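Long-range contacts in galactofuranose-binding protein YtfQ (Escherichia coli, PDB 2VK2), which binds alpha- and beta-galactofuranose in the periplasm and serves as the solute-binding component of the YtfQRT-YjfF ABC transporter: residues 114-119 with 148-153; 130-135 with 177-182; 198-203 with 223-228; 243-248 with 277-282. All blocks are in the same frame, centred on the assembly; numbering follows the deposited sequence. Where two conformers were deposited one is given.

Contact 1: 114-119 with 148-153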
loop_
_atom_site.group_PDB
_atom_site.type_symbol
_atom_site.label_atom_id
_atom_site.label_comp_id
_atom_site.label_asym_id
_atom_site.label_seq_id
_atom_site.Cartn_x
_atom_site.Cartn_y
_atom_site.Cartn_z
ATOM N N LYS A 114 7.208 9.219 -6.029
ATOM C CA LYS A 114 7.709 10.511 -6.491
ATOM C C LYS A 114 7.583 11.592 -5.422
ATOM O O LYS A 114 8.480 12.414 -5.263
ATOM C CB LYS A 114 6.948 10.941 -7.744
ATOM C CG LYS A 114 7.385 12.259 -8.346
ATOM C CD LYS A 114 6.539 12.582 -9.561
ATOM C CE LYS A 114 7.018 13.828 -10.272
ATOM N NZ LYS A 114 6.918 15.034 -9.411
ATOM N N LEU A 115 6.464 11.601 -4.706
ATOM C CA LEU A 115 6.256 12.595 -3.652
ATOM C C LEU A 115 7.332 12.496 -2.571
ATOM O O LEU A 115 7.848 13.515 -2.109
ATOM C CB LEU A 115 4.864 12.451 -3.035
ATOM C CG LEU A 115 3.698 12.884 -3.927
ATOM C CD1 LEU A 115 2.374 12.487 -3.295
ATOM C CD2 LEU A 115 3.739 14.385 -4.202
ATOM N N ILE A 116 7.680 11.273 -2.176
ATOM C CA ILE A 116 8.740 11.068 -1.186
ATOM C C ILE A 116 10.112 11.432 -1.762
ATOM O O ILE A 116 10.918 12.078 -1.088
ATOM C CB ILE A 116 8.758 9.612 -0.658
ATOM C CG1 ILE A 116 7.480 9.303 0.136
ATOM C CG2 ILE A 116 9.995 9.361 0.205
ATOM C CD1 ILE A 116 7.314 10.129 1.414
ATOM N N GLY A 117 10.370 11.030 -3.005
ATOM C CA GLY A 117 11.630 11.354 -3.667
ATOM C C GLY A 117 11.850 12.847 -3.832
ATOM O O GLY A 117 12.934 13.358 -3.537
ATOM N N ASP A 118 10.817 13.551 -4.293
ATOM C CA ASP A 118 10.875 15.007 -4.454
ATOM C C ASP A 118 11.140 15.683 -3.107
ATOM O O ASP A 118 11.947 16.613 -3.013
ATOM C CB ASP A 118 9.565 15.557 -5.035
ATOM C CG ASP A 118 9.362 15.206 -6.502
ATOM O OD1 ASP A 118 10.309 14.730 -7.162
ATOM O OD2 ASP A 118 8.234 15.423 -6.994
ATOM N N TRP A 119 10.459 15.208 -2.069
ATOM C CA TRP A 119 10.665 15.729 -0.723
ATOM C C TRP A 119 12.125 15.557 -0.300
ATOM O O TRP A 119 12.740 16.494 0.215
ATOM C CB TRP A 119 9.732 15.050 0.288
ATOM C CG TRP A 119 10.168 15.317 1.687
ATOM C CD1 TRP A 119 9.921 16.435 2.422
ATOM C CD2 TRP A 119 10.984 14.470 2.502
ATOM N NE1 TRP A 119 10.521 16.333 3.652
ATOM C CE2 TRP A 119 11.179 15.136 3.729
ATOM C CE3 TRP A 119 11.563 13.210 2.319
ATOM C CZ2 TRP A 119 11.929 14.582 4.766
ATOM C CZ3 TRP A 119 12.304 12.660 3.350
ATOM C CH2 TRP A 119 12.480 13.347 4.559
ATOM N N LYS A 148 9.794 2.600 -8.591
ATOM C CA LYS A 148 10.007 3.400 -9.802
ATOM C C LYS A 148 9.831 4.895 -9.541
ATOM O O LYS A 148 10.638 5.703 -9.993
ATOM C CB LYS A 148 9.060 2.961 -10.931
ATOM C CG LYS A 148 9.224 3.771 -12.221
ATOM C CD LYS A 148 8.172 3.420 -13.265
ATOM C CE LYS A 148 8.232 4.356 -14.465
ATOM N NZ LYS A 148 7.004 4.265 -15.306
ATOM N N GLY A 149 8.764 5.264 -8.839
ATOM C CA GLY A 149 8.475 6.675 -8.585
ATOM C C GLY A 149 9.582 7.384 -7.825
ATOM O O GLY A 149 9.995 8.486 -8.183
ATOM N N PHE A 150 10.069 6.735 -6.775
ATOM C CA PHE A 150 11.164 7.278 -5.977
ATOM C C PHE A 150 12.443 7.369 -6.805
ATOM O O PHE A 150 13.124 8.392 -6.784
ATOM C CB PHE A 150 11.382 6.402 -4.743
ATOM C CG PHE A 150 12.454 6.901 -3.817
ATOM C CD1 PHE A 150 12.174 7.870 -2.857
ATOM C CD2 PHE A 150 13.737 6.384 -3.884
ATOM C CE1 PHE A 150 13.168 8.326 -1.995
ATOM C CE2 PHE A 150 14.731 6.832 -3.027
ATOM C CZ PHE A 150 14.444 7.801 -2.077
ATOM N N ALA A 151 12.746 6.301 -7.543
ATOM C CA ALA A 151 13.938 6.241 -8.391
ATOM C C ALA A 151 13.966 7.365 -9.422
ATOM O O ALA A 151 15.002 8.002 -9.636
ATOM C CB ALA A 151 14.020 4.887 -9.089
ATOM N N GLU A 152 12.825 7.614 -10.055
ATOM C CA GLU A 152 12.728 8.675 -11.055
ATOM C C GLU A 152 12.900 10.055 -10.426
ATOM O O GLU A 152 13.572 10.914 -10.991
ATOM C CB GLU A 152 11.393 8.601 -11.800
ATOM C CG GLU A 152 11.239 7.374 -12.693
ATOM C CD GLU A 152 12.196 7.354 -13.872
ATOM O OE1 GLU A 152 12.637 8.433 -14.320
ATOM O OE2 GLU A 152 12.501 6.244 -14.360
ATOM N N ALA A 153 12.314 10.254 -9.247
ATOM C CA ALA A 153 12.377 11.546 -8.558
ATOM C C ALA A 153 13.792 11.945 -8.140
ATOM O O ALA A 153 14.103 13.134 -8.099
ATOM C CB ALA A 153 11.457 11.544 -7.345
HETATM O O HOH W 1 12.768 15.439 -7.596
#
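Two neighbouring helices on one side of the C-terminal lobe's sheet, 109-124 and 141-153, pack where Gly117 faces Phe150 and Ala153, their short segments running 29° from parallel and 7.2 Å apart at the axes. Glycines probably permit this close approach. CA of Gly117 lies 3.6 Å from CD1 of the Phe150 ring, and a side chain at Gly117 would run into the methyl group of Ala153; on the other helix, Gly149, where a CB would clash with Lys114 N, brings its carbonyl O within 3.5 Å of Lys114 CA, a CA-H...O contact. Phe150 has its ring carbon CG anti to the backbone N (chi1 -178°), which brings the ring's CD1 corner beside Gly117 and lets CE1 meet CG2 of Ile116 obliquely at 4.0 Å. In this type I periplasmic binding protein fold, helices flank a central sheet: Phe150 also stacks on Tyr196 of strand 194-197, while Ile116 reaches strand 243-246. Polar groups lie beside the apolar contact. Asp118 OD1 lies 3.4 Å from Ala153 CB and accepts a hydrogen bond from a water that donates also to Ala153 O, bridging the helices. OD2 offers its syn lone pair to Lys114 NZ at 2.8 Å, a salt bridge within one helix.

Contact 2: 130-135 with 177-182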
loop_
_atom_site.group_PDB
_atom_site.type_symbol
_atom_site.label_atom_id
_atom_site.label_comp_id
_atom_site.label_asym_id
_atom_site.label_seq_id
_atom_site.Cartn_x
_atom_site.Cartn_y
_atom_site.Cartn_z
ATOM N N ASN A 130 23.018 8.683 1.320
ATOM C CA ASN A 130 22.816 7.260 1.062
ATOM C C ASN A 130 21.475 6.797 1.582
ATOM O O ASN A 130 21.176 6.935 2.759
ATOM C CB ASN A 130 23.901 6.432 1.736
ATOM C CG ASN A 130 25.276 6.594 1.047
ATOM O OD1 ASN A 130 25.385 6.978 -0.049
ATOM N ND2 ASN A 130 26.282 6.271 1.773
ATOM N N VAL A 131 20.701 6.230 0.658
ATOM C CA VAL A 131 19.366 5.733 0.950
ATOM C C VAL A 131 19.380 4.214 1.059
ATOM O O VAL A 131 20.032 3.532 0.269
ATOM C CB VAL A 131 18.376 6.152 -0.159
ATOM C CG1 VAL A 131 17.004 5.523 0.065
ATOM C CG2 VAL A 131 18.267 7.667 -0.222
ATOM N N VAL A 132 18.673 3.688 2.051
ATOM C CA VAL A 132 18.362 2.267 2.096
ATOM C C VAL A 132 16.857 2.119 1.885
ATOM O O VAL A 132 16.063 2.886 2.443
ATOM C CB VAL A 132 18.840 1.590 3.404
ATOM C CG1 VAL A 132 20.352 1.736 3.548
ATOM C CG2 VAL A 132 18.121 2.152 4.630
ATOM N N GLU A 133 16.475 1.159 1.047
ATOM C CA GLU A 133 15.087 0.990 0.641
ATOM C C GLU A 133 14.504 -0.302 1.191
ATOM O O GLU A 133 15.067 -1.377 0.992
ATOM C CB GLU A 133 14.985 1.004 -0.887
ATOM C CG GLU A 133 13.564 0.813 -1.429
ATOM C CD GLU A 133 13.502 0.858 -2.939
ATOM O OE1 GLU A 133 14.428 0.325 -3.588
ATOM O OE2 GLU A 133 12.525 1.416 -3.478
ATOM N N LEU A 134 13.375 -0.180 1.882
ATOM C CA LEU A 134 12.595 -1.326 2.313
ATOM C C LEU A 134 11.432 -1.467 1.340
ATOM O O LEU A 134 10.472 -0.697 1.385
ATOM C CB LEU A 134 12.089 -1.132 3.744
ATOM C CG LEU A 134 13.193 -1.046 4.805
ATOM C CD1 LEU A 134 12.625 -0.614 6.151
ATOM C CD2 LEU A 134 13.920 -2.374 4.934
ATOM N N GLN A 135 11.534 -2.437 0.436
ATOM C CA GLN A 135 10.502 -2.645 -0.571
ATOM C C GLN A 135 9.321 -3.407 -0.008
ATOM O O GLN A 135 9.441 -4.137 0.968
ATOM C CB GLN A 135 11.040 -3.435 -1.765
ATOM C CG GLN A 135 12.215 -2.810 -2.480
ATOM C CD GLN A 135 12.565 -3.563 -3.750
ATOM O OE1 GLN A 135 11.686 -4.083 -4.442
ATOM N NE2 GLN A 135 13.853 -3.625 -4.063
ATOM N N GLU A 177 13.742 -6.207 10.926
ATOM C CA GLU A 177 14.777 -7.212 10.672
ATOM C C GLU A 177 15.703 -6.795 9.529
ATOM O O GLU A 177 16.927 -6.880 9.645
ATOM C CB GLU A 177 14.120 -8.556 10.351
ATOM C CG GLU A 177 15.075 -9.695 10.031
ATOM C CD GLU A 177 14.351 -10.917 9.506
ATOM O OE1 GLU A 177 13.282 -11.255 10.056
ATOM O OE2 GLU A 177 14.842 -11.538 8.539
ATOM N N VAL A 178 15.114 -6.343 8.427
ATOM C CA VAL A 178 15.897 -5.933 7.267
ATOM C C VAL A 178 16.697 -4.663 7.568
ATOM O O VAL A 178 17.870 -4.570 7.206
ATOM C CB VAL A 178 15.004 -5.752 6.023
ATOM C CG1 VAL A 178 15.807 -5.204 4.854
ATOM C CG2 VAL A 178 14.356 -7.081 5.651
ATOM N N MET A 179 16.081 -3.697 8.248
ATOM C CA MET A 179 16.798 -2.481 8.640
ATOM C C MET A 179 17.990 -2.799 9.546
ATOM O O MET A 179 19.053 -2.197 9.398
ATOM C CB MET A 179 15.875 -1.476 9.336
ATOM C CG MET A 179 16.506 -0.101 9.552
ATOM S SD MET A 179 16.830 0.757 8.001
ATOM C CE MET A 179 17.909 2.075 8.559
ATOM N N GLU A 180 17.811 -3.735 10.480
ATOM C CA GLU A 180 18.916 -4.187 11.334
ATOM C C GLU A 180 20.092 -4.688 10.497
ATOM O O GLU A 180 21.244 -4.362 10.781
ATOM C CB GLU A 180 18.459 -5.292 12.289
ATOM C CG GLU A 180 17.608 -4.806 13.457
ATOM C CD GLU A 180 16.933 -5.937 14.222
ATOM O OE1 GLU A 180 16.864 -7.072 13.702
ATOM O OE2 GLU A 180 16.465 -5.690 15.354
ATOM N N SER A 181 19.796 -5.472 9.461
ATOM C CA SER A 181 20.836 -5.991 8.571
ATOM C C SER A 181 21.516 -4.868 7.784
ATOM O O SER A 181 22.729 -4.901 7.582
ATOM C CB SER A 181 20.269 -7.047 7.615
ATOM O OG SER A 181 19.526 -6.460 6.562
ATOM N N PHE A 182 20.736 -3.882 7.342
ATOM C CA PHE A 182 21.290 -2.723 6.637
ATOM C C PHE A 182 22.223 -1.916 7.541
ATOM O O PHE A 182 23.302 -1.507 7.117
ATOM C CB PHE A 182 20.183 -1.795 6.120
ATOM C CG PHE A 182 19.355 -2.358 4.981
ATOM C CD1 PHE A 182 19.747 -3.486 4.261
ATOM C CD2 PHE A 182 18.189 -1.710 4.605
ATOM C CE1 PHE A 182 18.967 -3.964 3.213
ATOM C CE2 PHE A 182 17.417 -2.177 3.553
ATOM C CZ PHE A 182 17.803 -3.304 2.861
#
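Val132 begins the contact between strand 130-135 and helix 177-182, with CB 3.6 Å from CD2 of Phe182, the two side chains sliding past each other in opposite directions. Its CG2 branch, set between the backbone N and the carbonyl carbon, reaches SD of Met179 at 3.9 Å; that side chain crosses Val132 at about a right angle after a bend at chi2 (66°). The CB of Glu133 points away from the helix, and its carboxylate is held by Lys147, Ser165 and His198, but its carbonyl O meets the edge of the Phe182 ring, 3.6 Å from CE2. Leu134 completes the interface through CD2, which presses on Val178 CG1 at 3.4 Å, tighter than usual van der Waals contact, and lies 3.8 Å from Phe182 CE2. The same Val178 methyl covers one face of the ring, offset toward its rim. Replacing Phe182 by alanine is likely to open a gap beside Val132 and leave Leu134 CD2 without one of its neighbours. The helix runs nearly antiparallel to the strand, at 156°, in the alpha/beta layering of the C-terminal lobe: strand 129-135 lies between strands 160-167 and 194-197, Arg164 borders Val132 and Phe182, and Ala206 of helix 200-212 touches Leu134 and Met179.

Contact 3: 198-203 with 223-228. With GZL (beta-D-galactofuranose), chain B.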
loop_
_atom_site.group_PDB
_atom_site.type_symbol
_atom_site.label_atom_id
_atom_site.label_comp_id
_atom_site.label_asym_id
_atom_site.label_seq_id
_atom_site.Cartn_x
_atom_site.Cartn_y
_atom_site.Cartn_z
ATOM N N HIS A 198 8.395 1.354 1.477
ATOM C CA HIS A 198 7.199 1.364 0.635
ATOM C C HIS A 198 5.900 1.422 1.434
ATOM O O HIS A 198 4.866 1.769 0.881
ATOM C CB HIS A 198 7.189 0.161 -0.301
ATOM C CG HIS A 198 8.248 0.214 -1.351
ATOM N ND1 HIS A 198 8.320 -0.709 -2.369
ATOM C CD2 HIS A 198 9.267 1.085 -1.554
ATOM C CE1 HIS A 198 9.350 -0.422 -3.143
ATOM N NE2 HIS A 198 9.938 0.664 -2.677
ATOM N N ASN A 199 5.949 1.092 2.723
ATOM C CA ASN A 199 4.858 1.455 3.621
ATOM C C ASN A 199 5.358 1.942 4.974
ATOM O O ASN A 199 6.505 1.698 5.351
ATOM C CB ASN A 199 3.789 0.344 3.747
ATOM C CG ASN A 199 4.191 -0.813 4.660
ATOM O OD1 ASN A 199 5.348 -0.983 5.022
ATOM N ND2 ASN A 199 3.211 -1.643 5.002
ATOM N N ASP A 200 4.486 2.660 5.678
ATOM C CA ASP A 200 4.798 3.180 7.010
ATOM C C ASP A 200 5.205 2.081 7.982
ATOM O O ASP A 200 6.143 2.256 8.751
ATOM C CB ASP A 200 3.591 3.899 7.626
ATOM C CG ASP A 200 3.242 5.209 6.940
ATOM O OD1 ASP A 200 4.097 5.856 6.292
ATOM O OD2 ASP A 200 2.075 5.605 7.084
ATOM N N ASP A 201 4.485 0.960 7.966
ATOM C CA ASP A 201 4.737 -0.114 8.933
ATOM C C ASP A 201 6.184 -0.596 8.892
ATOM O O ASP A 201 6.815 -0.742 9.936
ATOM C CB ASP A 201 3.776 -1.292 8.728
ATOM C CG ASP A 201 2.413 -1.058 9.360
ATOM O OD1 ASP A 201 1.944 0.099 9.380
ATOM O OD2 ASP A 201 1.806 -2.038 9.835
ATOM N N MET A 202 6.716 -0.822 7.694
ATOM C CA MET A 202 8.118 -1.222 7.559
ATOM C C MET A 202 9.060 -0.167 8.139
ATOM O O MET A 202 10.042 -0.512 8.792
ATOM C CB MET A 202 8.482 -1.502 6.101
ATOM C CG MET A 202 7.951 -2.830 5.591
ATOM S SD MET A 202 8.512 -3.239 3.930
ATOM C CE MET A 202 7.922 -1.821 3.004
ATOM N N VAL A 203 8.748 1.108 7.913
ATOM C CA VAL A 203 9.589 2.192 8.427
ATOM C C VAL A 203 9.464 2.336 9.950
ATOM O O VAL A 203 10.413 2.757 10.609
ATOM C CB VAL A 203 9.301 3.546 7.714
ATOM C CG1 VAL A 203 8.576 4.523 8.633
ATOM C CG2 VAL A 203 10.599 4.163 7.216
ATOM N N THR A 223 13.371 9.375 7.601
ATOM C CA THR A 223 12.403 8.378 7.149
ATOM C C THR A 223 11.421 8.987 6.160
ATOM O O THR A 223 10.930 10.102 6.347
ATOM C CB THR A 223 11.613 7.740 8.319
ATOM O OG1 THR A 223 10.574 8.624 8.764
ATOM C CG2 THR A 223 12.539 7.392 9.476
ATOM N N GLY A 224 11.152 8.236 5.095
ATOM C CA GLY A 224 10.111 8.570 4.130
ATOM C C GLY A 224 9.348 7.296 3.831
ATOM O O GLY A 224 9.955 6.272 3.541
ATOM N N SER A 225 8.026 7.346 3.927
ATOM C CA SER A 225 7.212 6.147 3.766
ATOM C C SER A 225 5.810 6.504 3.289
ATOM O O SER A 225 5.508 7.671 3.059
ATOM C CB SER A 225 7.178 5.351 5.073
ATOM O OG SER A 225 6.712 6.144 6.151
ATOM N N ILE A 226 4.971 5.490 3.101
ATOM C CA ILE A 226 3.658 5.685 2.505
ATOM C C ILE A 226 2.589 4.942 3.297
ATOM O O ILE A 226 2.807 3.813 3.724
ATOM C CB ILE A 226 3.660 5.189 1.037
ATOM C CG1 ILE A 226 4.644 6.013 0.194
ATOM C CG2 ILE A 226 2.261 5.264 0.428
ATOM C CD1 ILE A 226 5.120 5.315 -1.060
ATOM N N ASP A 227 1.461 5.629 3.501
ATOM C CA ASP A 227 0.160 5.078 3.950
ATOM C C ASP A 227 -0.584 6.097 4.804
ATOM O O ASP A 227 -1.789 6.272 4.654
ATOM C CB ASP A 227 0.255 3.773 4.754
ATOM C CG ASP A 227 0.346 2.536 3.883
ATOM O OD1 ASP A 227 0.122 2.612 2.654
ATOM O OD2 ASP A 227 0.641 1.477 4.458
ATOM N N GLY A 228 0.136 6.753 5.711
ATOM C CA GLY A 228 -0.483 7.644 6.681
ATOM C C GLY A 228 -1.238 6.880 7.750
ATOM O O GLY A 228 -2.369 7.234 8.080
HETATM C C6 GZL B . -1.528 -0.188 -0.974
HETATM C C5 GZL B . -1.086 -1.440 -0.742
HETATM C C4 GZL B . -0.100 -1.802 0.353
HETATM C C3 GZL B . 0.201 -0.854 1.481
HETATM C C2 GZL B . 0.182 -1.501 2.638
HETATM O O6 GZL B . -2.382 0.079 -1.967
HETATM O O5 GZL B . -1.456 -2.424 -1.569
HETATM O O4 GZL B . -0.530 -2.989 1.033
HETATM O O3 GZL B . 0.523 0.420 1.290
HETATM C C1 GZL B . -0.255 -2.907 2.436
HETATM O O2 GZL B . 0.466 -1.036 3.856
HETATM O O1 GZL B . 0.765 -3.836 2.789
HETATM O O HOH W 2 1.888 0.941 6.829
#
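Asp200 ties the start of helix 200-212 to the end of strand 222-225, within the beta-alpha-beta unit that also includes strand 194-197. Its OD1 receives the Ser225 hydroxyl at 2.6 Å, on the anti side and 16° out of the carboxylate plane, and is bonded also by Ser244 OG. OD2 accepts a hydrogen bond from Val229 N and a weak one from Gly228 N, while the backbone N of Asp200 donates to Ile226 O at 2.8 Å from above the carbonyl plane. Beside this dense polar knot the packing is looser and apolar: Val203 CG2 rests 3.9 Å from Thr223 CB. A water lies on another flank, beside Asp227, accepting from Asp201 N and donating to Asp227 OD2. Asn199 is the N-cap; its CG sits between the backbone N and carbonyl carbon (chi1 78°), letting OD1 accept from Met202 N while ND2 points to the sugar. ND2 donates to O2 of galactofuranose at 3.0 Å, nearly straight at 174°, and also to Phe170 O. Asp227 grips the sugar with both oxygens, OD1 accepting from O3 and OD2 from O2, each at 2.6 Å. O2 is thus both donor and acceptor, and this pairing probably reads the neighbouring hydroxyls of the furanose ring.

Contact 4: 243-248 with 277-282. With GZL (beta-D-galactofuranose), chain B.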
loop_
_atom_site.group_PDB
_atom_site.type_symbol
_atom_site.label_atom_id
_atom_site.label_comp_id
_atom_site.label_asym_id
_atom_site.label_seq_id
_atom_site.Cartn_x
_atom_site.Cartn_y
_atom_site.Cartn_z
ATOM N N ALA A 243 8.507 12.059 6.811
ATOM C CA ALA A 243 7.605 12.260 5.678
ATOM C C ALA A 243 6.769 11.019 5.403
ATOM O O ALA A 243 7.287 9.905 5.409
ATOM C CB ALA A 243 8.412 12.639 4.438
ATOM N N SER A 244 5.476 11.218 5.170
ATOM C CA SER A 244 4.599 10.120 4.769
ATOM C C SER A 244 3.520 10.589 3.808
ATOM O O SER A 244 2.961 11.671 3.966
ATOM C CB SER A 244 3.946 9.468 5.988
ATOM O OG SER A 244 3.089 8.400 5.595
ATOM N N VAL A 245 3.207 9.746 2.830
ATOM C CA VAL A 245 2.144 10.020 1.875
ATOM C C VAL A 245 0.882 9.281 2.303
ATOM O O VAL A 245 0.902 8.066 2.495
ATOM C CB VAL A 245 2.548 9.581 0.454
ATOM C CG1 VAL A 245 1.394 9.780 -0.513
ATOM C CG2 VAL A 245 3.771 10.361 -0.009
ATOM N N GLU A 246 -0.217 10.016 2.442
ATOM C CA GLU A 246 -1.490 9.425 2.834
ATOM C C GLU A 246 -2.080 8.563 1.723
ATOM O O GLU A 246 -2.089 8.962 0.559
ATOM C CB GLU A 246 -2.490 10.522 3.190
ATOM C CG GLU A 246 -3.831 10.006 3.675
ATOM C CD GLU A 246 -4.882 11.094 3.734
ATOM O OE1 GLU A 246 -5.148 11.597 4.841
ATOM O OE2 GLU A 246 -5.442 11.446 2.673
ATOM N N LEU A 247 -2.591 7.397 2.110
ATOM C CA LEU A 247 -3.340 6.508 1.231
ATOM C C LEU A 247 -4.678 6.226 1.896
ATOM O O LEU A 247 -4.716 5.708 3.010
ATOM C CB LEU A 247 -2.580 5.197 1.043
ATOM C CG LEU A 247 -3.288 4.098 0.244
ATOM C CD1 LEU A 247 -3.436 4.503 -1.213
ATOM C CD2 LEU A 247 -2.528 2.797 0.371
ATOM N N THR A 248 -5.781 6.555 1.230
ATOM C CA THR A 248 -7.090 6.307 1.830
ATOM C C THR A 248 -7.306 4.812 2.059
ATOM O O THR A 248 -7.040 4.007 1.172
ATOM C CB THR A 248 -8.257 6.869 0.994
ATOM O OG1 THR A 248 -9.486 6.617 1.684
ATOM C CG2 THR A 248 -8.315 6.234 -0.390
ATOM N N SER A 277 -3.504 11.296 -3.453
ATOM C CA SER A 277 -2.273 11.174 -2.665
ATOM C C SER A 277 -1.803 12.541 -2.182
ATOM O O SER A 277 -1.738 13.486 -2.965
ATOM C CB SER A 277 -1.161 10.547 -3.506
ATOM O OG SER A 277 -1.525 9.259 -3.963
ATOM N N THR A 278 -1.459 12.633 -0.897
ATOM C CA THR A 278 -0.990 13.882 -0.298
ATOM C C THR A 278 0.197 13.619 0.621
ATOM O O THR A 278 0.142 12.726 1.463
ATOM C CB THR A 278 -2.103 14.557 0.525
ATOM O OG1 THR A 278 -3.289 14.671 -0.271
ATOM C CG2 THR A 278 -1.665 15.941 0.996
ATOM N N LEU A 279 1.259 14.404 0.450
ATOM C CA LEU A 279 2.425 14.345 1.333
ATOM C C LEU A 279 2.129 15.059 2.648
ATOM O O LEU A 279 1.634 16.189 2.648
ATOM C CB LEU A 279 3.631 15.004 0.664
ATOM C CG LEU A 279 4.933 15.026 1.470
ATOM C CD1 LEU A 279 5.514 13.628 1.583
ATOM C CD2 LEU A 279 5.925 15.972 0.827
ATOM N N TYR A 280 2.445 14.398 3.757
ATOM C CA TYR A 280 2.310 14.988 5.082
ATOM C C TYR A 280 3.637 14.952 5.825
ATOM O O TYR A 280 4.366 13.958 5.784
ATOM C CB TYR A 280 1.221 14.268 5.875
ATOM C CG TYR A 280 -0.168 14.600 5.384
ATOM C CD1 TYR A 280 -0.710 15.867 5.577
ATOM C CD2 TYR A 280 -0.939 13.654 4.716
ATOM C CE1 TYR A 280 -1.980 16.183 5.122
ATOM C CE2 TYR A 280 -2.214 13.961 4.259
ATOM C CZ TYR A 280 -2.727 15.226 4.466
ATOM O OH TYR A 280 -3.990 15.539 4.017
ATOM N N LEU A 281 3.934 16.061 6.496
ATOM C CA LEU A 281 5.163 16.244 7.260
ATOM C C LEU A 281 4.784 16.514 8.721
ATOM O O LEU A 281 3.605 16.683 9.020
ATOM C CB LEU A 281 5.966 17.406 6.665
ATOM C CG LEU A 281 6.264 17.296 5.163
ATOM C CD1 LEU A 281 6.977 18.543 4.661
ATOM C CD2 LEU A 281 7.084 16.050 4.845
ATOM N N PRO A 282 5.771 16.531 9.639
ATOM C CA PRO A 282 5.458 16.666 11.069
ATOM C C PRO A 282 4.617 17.883 11.469
ATOM O O PRO A 282 3.908 17.815 12.471
ATOM C CB PRO A 282 6.844 16.729 11.717
ATOM C CG PRO A 282 7.707 15.949 10.781
ATOM C CD PRO A 282 7.218 16.357 9.427
HETATM C C6 GZL B . -1.528 -0.188 -0.974
HETATM C C5 GZL B . -1.086 -1.440 -0.742
HETATM C C4 GZL B . -0.100 -1.802 0.353
HETATM C C3 GZL B . 0.201 -0.854 1.481
HETATM C C2 GZL B . 0.182 -1.501 2.638
HETATM O O6 GZL B . -2.382 0.079 -1.967
HETATM O O5 GZL B . -1.456 -2.424 -1.569
HETATM O O4 GZL B . -0.530 -2.989 1.033
HETATM O O3 GZL B . 0.523 0.420 1.290
HETATM C C1 GZL B . -0.255 -2.907 2.436
HETATM O O2 GZL B . 0.466 -1.036 3.856
HETATM O O1 GZL B . 0.765 -3.836 2.789
HETATM O O HOH W 3 -1.969 7.676 -1.850
HETATM O O HOH W 4 -4.259 11.840 0.277
HETATM O O HOH W 5 -6.158 14.054 3.685
#
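Ser244 and Tyr280 form a hydrogen-bonded antiparallel pair, Ser244 N donating to Tyr280 O at 3.0 Å and Tyr280 N to Ser244 O at 2.8 Å. A third backbone bond runs from Glu246 N to Thr278 O. On one face, Val245 CG2 meets Leu279 CD1 at 4.0 Å, the side chains crossing at about a right angle. Nearby, Ala243 CB touches Leu281 CD2 at 3.7 Å. On the face of Ser244 and Tyr280, Glu246 CB lies in the plane of the Tyr280 ring at its edge, 3.6 Å from CE2. The Tyr280 side chain leans toward Glu246 with CG anti to the carbonyl carbon (chi1 -73°), and Thr278 CG2 covers one ring face. Waters form the next shell: one joins Tyr280 OH to Glu246 OE2, weakly on the glutamate side, and another links Glu246 O with Ser277 OG. A leucine in place of Tyr280 would probably leave that first water without its phenolic partner and Glu246 CB without the ring edge beside it. Past the pair, Leu247 CD2 touches galactofuranose C6 at 3.4 Å. Strand 278-280 is the outermost, antiparallel strand of the mixed sheet; Trp119 of helix 109-124 packs on Ala243 and Leu281, and Tyr233 of helix 230-237 against Tyr280.

How the contacts relate
All four contacts belong to the C-terminal lobe and are built on or against its mixed sheet. Contacts 1 and 2 alternate along the chain, sharing the run helix 109-124, strand 129-135, helix 141-153, and touch where Phe150 meets Val131, with centres about 17 Å apart. Contacts 3 and 4 follow in series. Their centres are about 9 Å apart, neighbouring strands 222-225 and 243-246 join them, and both touch the sugar. Contact 2 reaches contact 3 through Glu133 and His198, but lies about 12 Å from contact 4 at the nearest atoms. Ile116 and Trp119 bring contact 1 against both 3 and 4. Thus helices packed on both faces of the sheet connect to the strand ends that line the galactofuranose pocket.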